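Minor structural protein 4 (Lactococcus phage Tuc2009, PDB 5E7T) probably helps build the baseplate of a lactococcal phage, carrying an immunoglobulin-like domain of the baseplate upper protein family. Local coordinates at residues A[4-9]-A[78-83]; A[21-26]-A[88-93]; A[73-78]-A[96-101]. One frame throughout, in Å; residues are numbered along the deposited sequence.

Contact 1: A[4-9]-A[78-83]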
ATOM      1  N   PHE A   4      36.298  22.816  12.463  1.00 72.18           N
ATOM      2  CA  PHE A   4      36.800  21.502  12.137  1.00 68.12           C
ATOM      3  C   PHE A   4      35.851  21.061  11.058  1.00 69.67           C
ATOM      4  O   PHE A   4      34.638  21.127  11.245  1.00 70.26           O
ATOM      5  CB  PHE A   4      36.720  20.613  13.401  1.00 68.62           C
ATOM      6  CG  PHE A   4      36.838  19.122  13.236  1.00 67.62           C
ATOM      7  CD1 PHE A   4      37.958  18.558  12.641  1.00 69.53           C
ATOM      8  CD2 PHE A   4      35.870  18.275  13.751  1.00 67.65           C
ATOM      9  CE1 PHE A   4      38.071  17.171  12.497  1.00 69.64           C
ATOM     10  CE2 PHE A   4      35.992  16.887  13.623  1.00 69.22           C
ATOM     11  CZ  PHE A   4      37.089  16.346  12.994  1.00 67.46           C
ATOM     12  N   ASN A   5      36.382  20.727   9.888  1.00 63.58           N
ATOM     13  CA  ASN A   5      35.564  20.395   8.741  1.00 60.15           C
ATOM     14  C   ASN A   5      35.804  18.996   8.256  1.00 61.72           C
ATOM     15  O   ASN A   5      36.953  18.625   7.971  1.00 61.92           O
ATOM     16  CB  ASN A   5      35.843  21.393   7.627  1.00 56.57           C
ATOM     17  CG  ASN A   5      35.314  22.770   7.921  1.00 77.65           C
ATOM     18  OD1 ASN A   5      34.147  23.063   7.682  1.00 69.80           O
ATOM     19  ND2 ASN A   5      36.150  23.652   8.448  1.00 72.10           N
ATOM     20  N   VAL A   6      34.712  18.217   8.142  1.00 55.29           N
ATOM     21  CA  VAL A   6      34.774  16.858   7.599  1.00 53.64           C
ATOM     22  C   VAL A   6      34.046  16.852   6.261  1.00 59.05           C
ATOM     23  O   VAL A   6      32.879  17.236   6.200  1.00 59.30           O
ATOM     24  CB  VAL A   6      34.274  15.743   8.563  1.00 54.44           C
ATOM     25  CG1 VAL A   6      34.252  14.386   7.866  1.00 53.23           C
ATOM     26  CG2 VAL A   6      35.131  15.674   9.815  1.00 54.24           C
ATOM     27  N   VAL A   7      34.741  16.430   5.203  1.00 56.23           N
ATOM     28  CA  VAL A   7      34.212  16.348   3.846  1.00 56.47           C
ATOM     29  C   VAL A   7      33.616  14.967   3.570  1.00 63.47           C
ATOM     30  O   VAL A   7      34.286  13.954   3.774  1.00 66.16           O
ATOM     31  CB  VAL A   7      35.298  16.688   2.802  1.00 60.88           C
ATOM     32  CG1 VAL A   7      34.777  16.473   1.391  1.00 60.62           C
ATOM     33  CG2 VAL A   7      35.787  18.119   2.969  1.00 61.18           C
ATOM     34  N   ILE A   8      32.378  14.932   3.059  1.00 58.23           N
ATOM     35  CA  ILE A   8      31.693  13.702   2.678  1.00 56.21           C
ATOM     36  C   ILE A   8      31.307  13.816   1.221  1.00 62.02           C
ATOM     37  O   ILE A   8      30.466  14.646   0.859  1.00 62.16           O
ATOM     38  CB  ILE A   8      30.488  13.349   3.578  1.00 57.04           C
ATOM     39  CG1 ILE A   8      30.936  13.094   5.012  1.00 57.21           C
ATOM     40  CG2 ILE A   8      29.758  12.128   3.024  1.00 56.33           C
ATOM     41  CD1 ILE A   8      29.857  13.208   5.984  1.00 70.14           C
ATOM     42  N   GLU A   9      31.952  12.983   0.392  1.00 58.46           N
ATOM     43  CA  GLU A   9      31.746  12.855  -1.041  1.00 57.44           C
ATOM     44  C   GLU A   9      30.706  11.786  -1.271  1.00 62.59           C
ATOM     45  O   GLU A   9      30.832  10.694  -0.720  1.00 64.52           O
ATOM     46  CB  GLU A   9      33.059  12.461  -1.714  1.00 59.22           C
ATOM     47  CG  GLU A   9      34.024  13.615  -1.908  1.00 65.13           C
ATOM     48  CD  GLU A   9      35.338  13.248  -2.564  1.00 82.10           C
ATOM     49  OE1 GLU A   9      35.412  12.197  -3.249  1.00 71.30           O
ATOM     50  OE2 GLU A   9      36.301  14.031  -2.392  1.00 70.96           O
ATOM     51  N   ASN A  78      26.684   3.880   4.180  1.00 63.79           N
ATOM     52  CA  ASN A  78      25.485   4.471   4.804  1.00 63.19           C
ATOM     53  C   ASN A  78      25.885   5.501   5.867  1.00 66.55           C
ATOM     54  O   ASN A  78      25.119   6.423   6.143  1.00 67.62           O
ATOM     55  CB  ASN A  78      24.596   3.381   5.432  1.00 60.67           C
ATOM     56  CG  ASN A  78      25.238   2.620   6.574  1.00 91.17           C
ATOM     57  OD1 ASN A  78      25.984   1.662   6.359  1.00 82.40           O
ATOM     58  ND2 ASN A  78      24.948   3.021   7.823  1.00 87.95           N
ATOM     59  N   GLU A  79      27.089   5.320   6.451  1.00 60.15           N
ATOM     60  CA  GLU A  79      27.679   6.121   7.503  1.00 59.23           C
ATOM     61  C   GLU A  79      29.188   6.196   7.323  1.00 62.90           C
ATOM     62  O   GLU A  79      29.792   5.276   6.775  1.00 63.64           O
ATOM     63  CB  GLU A  79      27.369   5.483   8.880  1.00 60.98           C
ATOM     64  CG  GLU A  79      28.002   4.101   9.066  1.00 78.64           C
ATOM     65  CD  GLU A  79      28.107   3.475  10.443  1.00103.66           C
ATOM     66  OE1 GLU A  79      28.967   2.579  10.615  1.00 95.58           O
ATOM     67  OE2 GLU A  79      27.280   3.810  11.319  1.00 96.57           O
ATOM     68  N   LEU A  80      29.800   7.266   7.818  1.00 59.25           N
ATOM     69  CA  LEU A  80      31.250   7.427   7.845  1.00 59.55           C
ATOM     70  C   LEU A  80      31.607   7.459   9.314  1.00 64.55           C
ATOM     71  O   LEU A  80      30.823   7.977  10.120  1.00 64.88           O
ATOM     72  CB  LEU A  80      31.694   8.729   7.169  1.00 59.88           C
ATOM     73  CG  LEU A  80      33.193   8.928   6.964  1.00 65.61           C
ATOM     74  CD1 LEU A  80      33.665   8.249   5.690  1.00 66.53           C
ATOM     75  CD2 LEU A  80      33.535  10.399   6.917  1.00 68.23           C
ATOM     76  N   LEU A  81      32.768   6.882   9.668  1.00 60.79           N
ATOM     77  CA  LEU A  81      33.252   6.827  11.041  1.00 59.92           C
ATOM     78  C   LEU A  81      34.633   7.433  11.128  1.00 63.58           C
ATOM     79  O   LEU A  81      35.513   7.082  10.342  1.00 63.17           O
ATOM     80  CB  LEU A  81      33.304   5.375  11.556  1.00 59.55           C
ATOM     81  CG  LEU A  81      32.011   4.575  11.626  1.00 62.15           C
ATOM     82  CD1 LEU A  81      32.285   3.187  12.147  1.00 63.31           C
ATOM     83  CD2 LEU A  81      31.030   5.201  12.531  1.00 61.71           C
ATOM     84  N   LEU A  82      34.833   8.333  12.084  1.00 60.60           N
ATOM     85  CA  LEU A  82      36.152   8.921  12.306  1.00 61.94           C
ATOM     86  C   LEU A  82      36.604   8.303  13.639  1.00 64.50           C
ATOM     87  O   LEU A  82      36.082   8.670  14.686  1.00 64.05           O
ATOM     88  CB  LEU A  82      36.073  10.479  12.302  1.00 62.50           C
ATOM     89  CG  LEU A  82      37.321  11.339  12.621  1.00 69.04           C
ATOM     90  CD1 LEU A  82      38.569  10.900  11.844  1.00 70.79           C
ATOM     91  CD2 LEU A  82      37.060  12.778  12.303  1.00 70.76           C
ATOM     92  N   ILE A  83      37.443   7.243  13.568  1.00 59.71           N
ATOM     93  CA  ILE A  83      37.877   6.477  14.737  1.00 59.08           C
ATOM     94  C   ILE A  83      39.226   6.928  15.223  1.00 65.26           C
ATOM     95  O   ILE A  83      40.195   6.788  14.478  1.00 68.35           O
ATOM     96  CB  ILE A  83      37.871   4.935  14.487  1.00 61.31           C
ATOM     97  CG1 ILE A  83      36.681   4.483  13.598  1.00 60.16           C
ATOM     98  CG2 ILE A  83      37.899   4.185  15.818  1.00 61.94           C
ATOM     99  CD1 ILE A  83      36.597   2.982  13.303  1.00 58.51           C
TER

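Contact 2: A[21-26]-A[88-93]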
ATOM      1  N   THR A  21      26.966  12.228  15.504  1.00 56.38           N
ATOM      2  CA  THR A  21      27.010  11.734  16.875  1.00 55.93           C
ATOM      3  C   THR A  21      28.468  11.445  17.256  1.00 60.11           C
ATOM      4  O   THR A  21      29.327  11.219  16.387  1.00 60.10           O
ATOM      5  CB  THR A  21      26.126  10.492  17.138  1.00 58.92           C
ATOM      6  OG1 THR A  21      26.479   9.428  16.256  1.00 52.99           O
ATOM      7  CG2 THR A  21      24.651  10.789  17.105  1.00 58.01           C
ATOM      8  N   TYR A  22      28.723  11.450  18.560  1.00 55.33           N
ATOM      9  CA  TYR A  22      30.006  11.169  19.169  1.00 55.19           C
ATOM     10  C   TYR A  22      29.777  10.178  20.327  1.00 59.99           C
ATOM     11  O   TYR A  22      28.828  10.322  21.102  1.00 60.77           O
ATOM     12  CB  TYR A  22      30.659  12.479  19.677  1.00 56.20           C
ATOM     13  CG  TYR A  22      31.892  12.239  20.531  1.00 56.75           C
ATOM     14  CD1 TYR A  22      31.785  12.018  21.903  1.00 59.37           C
ATOM     15  CD2 TYR A  22      33.166  12.237  19.969  1.00 56.33           C
ATOM     16  CE1 TYR A  22      32.911  11.775  22.690  1.00 60.49           C
ATOM     17  CE2 TYR A  22      34.300  12.016  20.748  1.00 57.45           C
ATOM     18  CZ  TYR A  22      34.167  11.766  22.104  1.00 64.57           C
ATOM     19  OH  TYR A  22      35.273  11.522  22.881  1.00 63.57           O
ATOM     20  N   TYR A  23      30.675   9.206  20.468  1.00 55.00           N
ATOM     21  CA  TYR A  23      30.612   8.201  21.526  1.00 53.90           C
ATOM     22  C   TYR A  23      31.943   7.480  21.716  1.00 59.15           C
ATOM     23  O   TYR A  23      32.707   7.293  20.757  1.00 59.19           O
ATOM     24  CB  TYR A  23      29.466   7.205  21.306  1.00 53.33           C
ATOM     25  CG  TYR A  23      29.439   6.576  19.933  1.00 52.48           C
ATOM     26  CD1 TYR A  23      28.715   7.151  18.896  1.00 51.97           C
ATOM     27  CD2 TYR A  23      30.118   5.391  19.676  1.00 53.88           C
ATOM     28  CE1 TYR A  23      28.706   6.589  17.624  1.00 50.59           C
ATOM     29  CE2 TYR A  23      30.114   4.818  18.406  1.00 54.47           C
ATOM     30  CZ  TYR A  23      29.384   5.407  17.389  1.00 57.65           C
ATOM     31  OH  TYR A  23      29.353   4.820  16.149  1.00 57.96           O
ATOM     32  N   LYS A  24      32.216   7.102  22.975  1.00 55.56           N
ATOM     33  CA  LYS A  24      33.423   6.414  23.401  1.00 55.27           C
ATOM     34  C   LYS A  24      33.133   4.956  23.719  1.00 61.83           C
ATOM     35  O   LYS A  24      32.087   4.640  24.290  1.00 60.30           O
ATOM     36  CB  LYS A  24      33.918   7.064  24.691  1.00 56.32           C
ATOM     37  CG  LYS A  24      35.008   8.072  24.495  1.00 52.19           C
ATOM     38  CD  LYS A  24      35.137   9.019  25.666  1.00 54.36           C
ATOM     39  CE  LYS A  24      35.768   8.458  26.907  1.00 62.72           C
ATOM     40  NZ  LYS A  24      36.647   9.465  27.557  1.00 76.87           N
ATOM     41  N   ASN A  25      34.113   4.082  23.452  1.00 61.64           N
ATOM     42  CA  ASN A  25      34.127   2.653  23.818  1.00 62.17           C
ATOM     43  C   ASN A  25      32.982   1.793  23.247  1.00 67.95           C
ATOM     44  O   ASN A  25      32.610   0.781  23.861  1.00 68.93           O
ATOM     45  CB  ASN A  25      34.224   2.458  25.343  1.00 58.82           C
ATOM     46  CG  ASN A  25      35.538   2.902  25.908  1.00 66.00           C
ATOM     47  OD1 ASN A  25      36.597   2.367  25.577  1.00 62.85           O
ATOM     48  ND2 ASN A  25      35.493   3.871  26.793  1.00 53.47           N
ATOM     49  N   SER A  26      32.529   2.113  22.018  1.00 63.70           N
ATOM     50  CA  SER A  26      31.595   1.277  21.250  1.00 62.24           C
ATOM     51  C   SER A  26      32.348  -0.062  20.937  1.00 66.24           C
ATOM     52  O   SER A  26      33.565  -0.114  21.118  1.00 67.08           O
ATOM     53  CB  SER A  26      31.230   1.976  19.949  1.00 64.40           C
ATOM     54  OG  SER A  26      32.388   2.482  19.301  1.00 72.61           O
ATOM     55  N   ILE A  88      34.772   7.805  18.726  1.00 59.21           N
ATOM     56  CA  ILE A  88      34.163   7.724  17.410  1.00 58.53           C
ATOM     57  C   ILE A  88      33.258   8.898  17.168  1.00 63.96           C
ATOM     58  O   ILE A  88      32.471   9.280  18.030  1.00 63.04           O
ATOM     59  CB  ILE A  88      33.474   6.366  17.110  1.00 60.26           C
ATOM     60  CG1 ILE A  88      34.516   5.395  16.608  1.00 60.64           C
ATOM     61  CG2 ILE A  88      32.378   6.511  16.043  1.00 60.12           C
ATOM     62  CD1 ILE A  88      34.046   4.174  16.342  1.00 67.99           C
ATOM     63  N   MET A  89      33.385   9.466  15.979  1.00 62.68           N
ATOM     64  CA  MET A  89      32.522  10.512  15.489  1.00 62.95           C
ATOM     65  C   MET A  89      31.871   9.879  14.283  1.00 65.39           C
ATOM     66  O   MET A  89      32.564   9.415  13.366  1.00 65.73           O
ATOM     67  CB  MET A  89      33.306  11.747  15.136  1.00 66.56           C
ATOM     68  CG  MET A  89      32.493  12.958  15.255  1.00 71.63           C
ATOM     69  SD  MET A  89      33.552  14.390  15.180  1.00 79.01           S
ATOM     70  CE  MET A  89      34.259  14.364  16.882  1.00 76.84           C
ATOM     71  N   ARG A  90      30.545   9.739  14.360  1.00 59.16           N
ATOM     72  CA  ARG A  90      29.728   9.056  13.377  1.00 57.45           C
ATOM     73  C   ARG A  90      28.929  10.078  12.560  1.00 63.10           C
ATOM     74  O   ARG A  90      28.310  10.971  13.142  1.00 64.44           O
ATOM     75  CB  ARG A  90      28.802   8.093  14.128  1.00 53.84           C
ATOM     76  CG  ARG A  90      28.094   7.115  13.236  1.00 58.65           C
ATOM     77  CD  ARG A  90      26.809   6.616  13.850  1.00 62.88           C
ATOM     78  NE  ARG A  90      26.179   5.673  12.938  1.00 66.48           N
ATOM     79  CZ  ARG A  90      24.925   5.250  13.017  1.00 71.67           C
ATOM     80  NH1 ARG A  90      24.127   5.706  13.961  1.00 44.62           N
ATOM     81  NH2 ARG A  90      24.451   4.395  12.120  1.00 70.16           N
ATOM     82  N   PHE A  91      28.945   9.945  11.214  1.00 58.05           N
ATOM     83  CA  PHE A  91      28.253  10.827  10.265  1.00 55.85           C
ATOM     84  C   PHE A  91      27.264   9.991   9.474  1.00 58.26           C
ATOM     85  O   PHE A  91      27.676   9.099   8.754  1.00 57.72           O
ATOM     86  CB  PHE A  91      29.275  11.489   9.319  1.00 57.11           C
ATOM     87  CG  PHE A  91      30.314  12.343  10.017  1.00 58.81           C
ATOM     88  CD1 PHE A  91      31.389  11.760  10.686  1.00 60.74           C
ATOM     89  CD2 PHE A  91      30.222  13.731  10.001  1.00 60.55           C
ATOM     90  CE1 PHE A  91      32.334  12.548  11.347  1.00 61.81           C
ATOM     91  CE2 PHE A  91      31.170  14.519  10.665  1.00 63.36           C
ATOM     92  CZ  PHE A  91      32.220  13.920  11.328  1.00 61.42           C
ATOM     93  N   VAL A  92      25.969  10.225   9.643  1.00 54.37           N
ATOM     94  CA  VAL A  92      24.982   9.430   8.921  1.00 53.80           C
ATOM     95  C   VAL A  92      24.355  10.269   7.831  1.00 61.74           C
ATOM     96  O   VAL A  92      23.659  11.256   8.132  1.00 61.06           O
ATOM     97  CB  VAL A  92      23.888   8.783   9.824  1.00 55.77           C
ATOM     98  CG1 VAL A  92      23.006   7.830   9.027  1.00 54.56           C
ATOM     99  CG2 VAL A  92      24.494   8.067  11.019  1.00 55.43           C
ATOM    100  N   ILE A  93      24.577   9.840   6.559  1.00 60.34           N
ATOM    101  CA  ILE A  93      24.026  10.447   5.337  1.00 60.35           C
ATOM    102  C   ILE A  93      22.586   9.951   5.121  1.00 65.14           C
ATOM    103  O   ILE A  93      22.235   8.855   5.577  1.00 65.37           O
ATOM    104  CB  ILE A  93      24.922  10.126   4.121  1.00 63.36           C
ATOM    105  CG1 ILE A  93      24.690  11.118   2.965  1.00 63.55           C
ATOM    106  CG2 ILE A  93      24.768   8.657   3.674  1.00 64.86           C
ATOM    107  CD1 ILE A  93      25.805  11.199   1.941  1.00 69.60           C
TER
HETATM  108  O   HOH W   1      25.330   9.964  13.701  1.00 58.96           O

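Contact 3: A[73-78]-A[96-101]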
ATOM      1  N   VAL A  73      39.699   6.986   9.134  1.00 67.06           N
ATOM      2  CA  VAL A  73      38.375   7.221   8.568  1.00 64.17           C
ATOM      3  C   VAL A  73      37.857   5.914   7.976  1.00 66.96           C
ATOM      4  O   VAL A  73      38.525   5.306   7.141  1.00 68.55           O
ATOM      5  CB  VAL A  73      38.363   8.401   7.559  1.00 66.85           C
ATOM      6  CG1 VAL A  73      37.001   8.567   6.906  1.00 65.46           C
ATOM      7  CG2 VAL A  73      38.766   9.697   8.240  1.00 66.85           C
ATOM      8  N   VAL A  74      36.692   5.460   8.428  1.00 61.27           N
ATOM      9  CA  VAL A  74      36.110   4.232   7.887  1.00 60.43           C
ATOM     10  C   VAL A  74      34.862   4.601   7.071  1.00 67.81           C
ATOM     11  O   VAL A  74      33.995   5.315   7.583  1.00 68.27           O
ATOM     12  CB  VAL A  74      35.825   3.169   8.985  1.00 61.67           C
ATOM     13  CG1 VAL A  74      35.267   1.876   8.392  1.00 60.44           C
ATOM     14  CG2 VAL A  74      37.079   2.875   9.795  1.00 62.37           C
ATOM     15  N   ASN A  75      34.769   4.129   5.810  1.00 64.96           N
ATOM     16  CA  ASN A  75      33.574   4.403   5.012  1.00 64.50           C
ATOM     17  C   ASN A  75      32.703   3.165   4.874  1.00 69.54           C
ATOM     18  O   ASN A  75      33.063   2.247   4.145  1.00 70.48           O
ATOM     19  CB  ASN A  75      33.887   5.032   3.645  1.00 61.59           C
ATOM     20  CG  ASN A  75      32.683   5.210   2.738  1.00 76.14           C
ATOM     21  OD1 ASN A  75      31.525   5.222   3.169  1.00 67.15           O
ATOM     22  ND2 ASN A  75      32.935   5.417   1.454  1.00 71.81           N
ATOM     23  N   ASN A  76      31.543   3.162   5.550  1.00 65.16           N
ATOM     24  CA  ASN A  76      30.584   2.058   5.485  1.00 64.26           C
ATOM     25  C   ASN A  76      29.400   2.360   4.536  1.00 65.83           C
ATOM     26  O   ASN A  76      28.378   1.685   4.594  1.00 65.51           O
ATOM     27  CB  ASN A  76      30.112   1.619   6.901  1.00 65.46           C
ATOM     28  CG  ASN A  76      31.177   0.939   7.736  1.00 86.00           C
ATOM     29  OD1 ASN A  76      31.893   0.031   7.283  1.00 80.91           O
ATOM     30  ND2 ASN A  76      31.273   1.333   9.003  1.00 75.05           N
ATOM     31  N   GLY A  77      29.553   3.346   3.664  1.00 61.44           N
ATOM     32  CA  GLY A  77      28.556   3.668   2.646  1.00 60.97           C
ATOM     33  C   GLY A  77      27.338   4.407   3.131  1.00 66.07           C
ATOM     34  O   GLY A  77      26.983   5.441   2.560  1.00 66.40           O
ATOM     35  N   ASN A  78      26.684   3.880   4.180  1.00 63.79           N
ATOM     36  CA  ASN A  78      25.485   4.471   4.804  1.00 63.19           C
ATOM     37  C   ASN A  78      25.885   5.501   5.867  1.00 66.55           C
ATOM     38  O   ASN A  78      25.119   6.423   6.143  1.00 67.62           O
ATOM     39  CB  ASN A  78      24.596   3.381   5.432  1.00 60.67           C
ATOM     40  CG  ASN A  78      25.238   2.620   6.574  1.00 91.17           C
ATOM     41  OD1 ASN A  78      25.984   1.662   6.359  1.00 82.40           O
ATOM     42  ND2 ASN A  78      24.948   3.021   7.823  1.00 87.95           N
ATOM     43  N   ALA A  96      21.727   9.158  -0.108  1.00 62.73           N
ATOM     44  CA  ALA A  96      22.882   8.974  -0.988  1.00 62.22           C
ATOM     45  C   ALA A  96      23.808   7.935  -0.387  1.00 64.30           C
ATOM     46  O   ALA A  96      23.578   7.462   0.736  1.00 62.50           O
ATOM     47  CB  ALA A  96      23.626  10.299  -1.183  1.00 63.08           C
ATOM     48  N   THR A  97      24.859   7.585  -1.141  1.00 61.13           N
ATOM     49  CA  THR A  97      25.882   6.635  -0.718  1.00 61.11           C
ATOM     50  C   THR A  97      27.214   7.377  -0.569  1.00 64.43           C
ATOM     51  O   THR A  97      27.576   8.179  -1.447  1.00 64.02           O
ATOM     52  CB  THR A  97      25.939   5.446  -1.697  1.00 67.29           C
ATOM     53  OG1 THR A  97      24.611   4.963  -1.950  1.00 73.30           O
ATOM     54  CG2 THR A  97      26.796   4.329  -1.195  1.00 58.25           C
ATOM     55  N   ILE A  98      27.919   7.143   0.558  1.00 59.17           N
ATOM     56  CA  ILE A  98      29.218   7.769   0.776  1.00 58.06           C
ATOM     57  C   ILE A  98      30.256   7.085  -0.109  1.00 63.43           C
ATOM     58  O   ILE A  98      30.461   5.868  -0.056  1.00 64.52           O
ATOM     59  CB  ILE A  98      29.644   7.862   2.255  1.00 59.99           C
ATOM     60  CG1 ILE A  98      28.569   8.558   3.077  1.00 59.46           C
ATOM     61  CG2 ILE A  98      30.983   8.607   2.379  1.00 60.99           C
ATOM     62  CD1 ILE A  98      28.779   8.485   4.598  1.00 68.99           C
ATOM     63  N   THR A  99      30.877   7.889  -0.938  1.00 59.26           N
ATOM     64  CA  THR A  99      31.894   7.522  -1.904  1.00 59.05           C
ATOM     65  C   THR A  99      33.287   7.532  -1.264  1.00 65.09           C
ATOM     66  O   THR A  99      34.070   6.609  -1.459  1.00 66.09           O
ATOM     67  CB  THR A  99      31.678   8.472  -3.084  1.00 62.54           C
ATOM     68  OG1 THR A  99      30.987   7.739  -4.082  1.00 64.29           O
ATOM     69  CG2 THR A  99      32.942   9.147  -3.616  1.00 60.44           C
ATOM     70  N   LYS A 100      33.577   8.586  -0.493  1.00 62.32           N
ATOM     71  CA  LYS A 100      34.852   8.861   0.159  1.00 62.83           C
ATOM     72  C   LYS A 100      34.538   9.920   1.224  1.00 67.47           C
ATOM     73  O   LYS A 100      33.586  10.676   1.083  1.00 67.04           O
ATOM     74  CB  LYS A 100      35.846   9.399  -0.901  1.00 65.63           C
ATOM     75  CG  LYS A 100      37.267   9.673  -0.445  1.00 81.06           C
ATOM     76  CD  LYS A 100      38.051  10.350  -1.565  1.00 97.64           C
ATOM     77  CE  LYS A 100      39.462  10.699  -1.158  1.00118.59           C
ATOM     78  NZ  LYS A 100      40.179  11.454  -2.224  1.00132.08           N
ATOM     79  N   GLY A 101      35.293   9.911   2.305  1.00 65.09           N
ATOM     80  CA  GLY A 101      35.141  10.838   3.419  1.00 64.16           C
ATOM     81  C   GLY A 101      36.494  11.113   4.044  1.00 67.69           C
ATOM     82  O   GLY A 101      37.370  10.234   4.060  1.00 68.91           O
TER

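Contact 1: A[4-9]-A[78-83]
Phe-4 and Leu-82 meet from opposite directions at one end of an entirely apolar interface, which illustrates how an antiparallel sheet that curls on itself fills its interior. The two strands are not paired: their axes pass 9.7 Å apart at 150°, a spacing bridged by side chains alone.

The aromatic contact is made at a ring edge. With its CG anti to the backbone N (chi1 164°), Phe-4 extends inward until CZ lies 3.6 Å from Leu-82 CD2, and this methyl sits in the plane of the ring. The aliphatic contacts continue the row. Val-6 and Leu-80 reach tip to tip, Val-6 CG1 being 4.2 Å from Leu-80 CD2, while Val-6 CG2 approaches Leu-82 CD2 at 4.3 Å. Leu-80 CD2 also meets Ile-8 CG1, so each leucine uses a single methyl to touch two side chains of the other strand.

Around this row, Val-73 touches both leucines and Val-103 touches Phe-4, whereas Leu-81 and Ile-83 pack against a chain of another protein. With its five touching residues buried and apolar, the contact is consistent with hydrophobic association between facing parts of the immunoglobulin-like domain.

Contact 2: A[21-26]-A[88-93]
Thr-21 and Arg-90 are joined by two backbone hydrogen bonds, Arg-90 N to Thr-21 O at 2.8 Å and Thr-21 N to Arg-90 O at 3.0 Å. They begin an antiparallel ladder between neighbouring strands of the immunoglobulin-like domain. Two residues along, Tyr-23 and Ile-88 form the next hydrogen-bonded pair, with Tyr-23 N 3.0 Å from Ile-88 O and Ile-88 N 2.9 Å from Tyr-23 O. Tyr-22 and Met-89 lie between them as a non-hydrogen-bonded pair.

A water donates to Thr-21 OG1 at 2.9 Å and also to Arg-90 O, bridging the strands beside their backbone bonds. The principal polar partners of these side chains lie elsewhere: Arg-90 NE is in a salt bridge with Glu-79, and Thr-21 OG1 and Tyr-23 OH hydrogen-bond to a chain of another protein. The sheet face bearing Thr-21, Tyr-23, Ile-88 and Arg-90 therefore takes part in assembly.

On that face the side chains run alongside one another, Thr-21 OG1 lying 3.4 Å from Arg-90 CB. The CG of Tyr-23 stands between its own backbone N and carbonyl carbon (chi1 51°), a torsion that brings the phenol back beside Ile-88; CB of the isoleucine lies over one ring face, and Tyr-23 CZ comes within 3.5 Å of Ile-88 CG2. Tyr-23 CE1 meets the aliphatic CB of Arg-90, whose guanidinium, turned 71° from the ring, is carried away toward Glu-79.

On the reverse face Met-89 also touches Phe-4, and Tyr-22 OH is hydrogen-bonded to Glu-87. There the methionine chain bends at its thioether (chi3 -77°), setting Met-89 CE 3.9 Å from Tyr-22 CD2.

Contact 3: A[73-78]-A[96-101]
Asn-75 and Gly-77 grip Ile-98 from the two ends of an Asx turn, and these hydrogen bonds form the tight part of the contact. Ile-98 N donates to Gly-77 O at 2.8 Å in a nearly straight bond (176° at the hydrogen), lying in the carbonyl plane on a lone pair. Asn-75 ND2 donates to Ile-98 O at 2.9 Å; the acceptor lies in the amide plane of the asparagine, yet the donor stands well above the carbonyl plane of the isoleucine. The other end of the same amide fixes the turn, Asn-75 OD1 accepting from Gly-77 N at 2.8 Å. With both ends of the amide engaged, its rotation is restricted. Ile-98 crosses this side chain and sets its CG2 3.5 Å from Asn-75 OD1.

The remainder is looser and more open to solvent. The strand axes run antiparallel 7.2 Å apart, and toward Gly-101 the cross-strand contact passes to Val-73, whose CG1 rests against the glycine O. Thr-97, Thr-99 and Lys-100 are exposed.

Residues 73-75 and 98-101 belong to the two outermost strands of the sheet within this chain, brought together here as the sheet curls. Strand 79-84 flanks the first, with Leu-80 against Val-73 and Asn-75; strand 4-10 flanks the second, where Thr-99 and Lys-100 form a classic beta bulge facing Glu-9.

Overall arrangement
The three contacts show complementary ways of holding one curled sheet: contact 2 pairs adjacent strands, contact 1 packs its facing inner sides, and contact 3 links its outermost strands. Contact 1 is central, its centre about 7 Å from that of contact 3 and about 10 Å from that of contact 2. Strand 79-84 connects them, since Leu-82 N probably hydrogen-bonds to Met-89 O at 2.8 Å, and Val-74 N likewise to Leu-81 O. Contacts 2 and 3, with centres about 14 Å apart, meet where Ile-93 CG2 packs 3.8 Å from Ile-98 CG1. On the inner side of the curled sheet, Phe-91 touches Val-6 and Ile-8, extending the apolar interior from contact 1 toward contact 2.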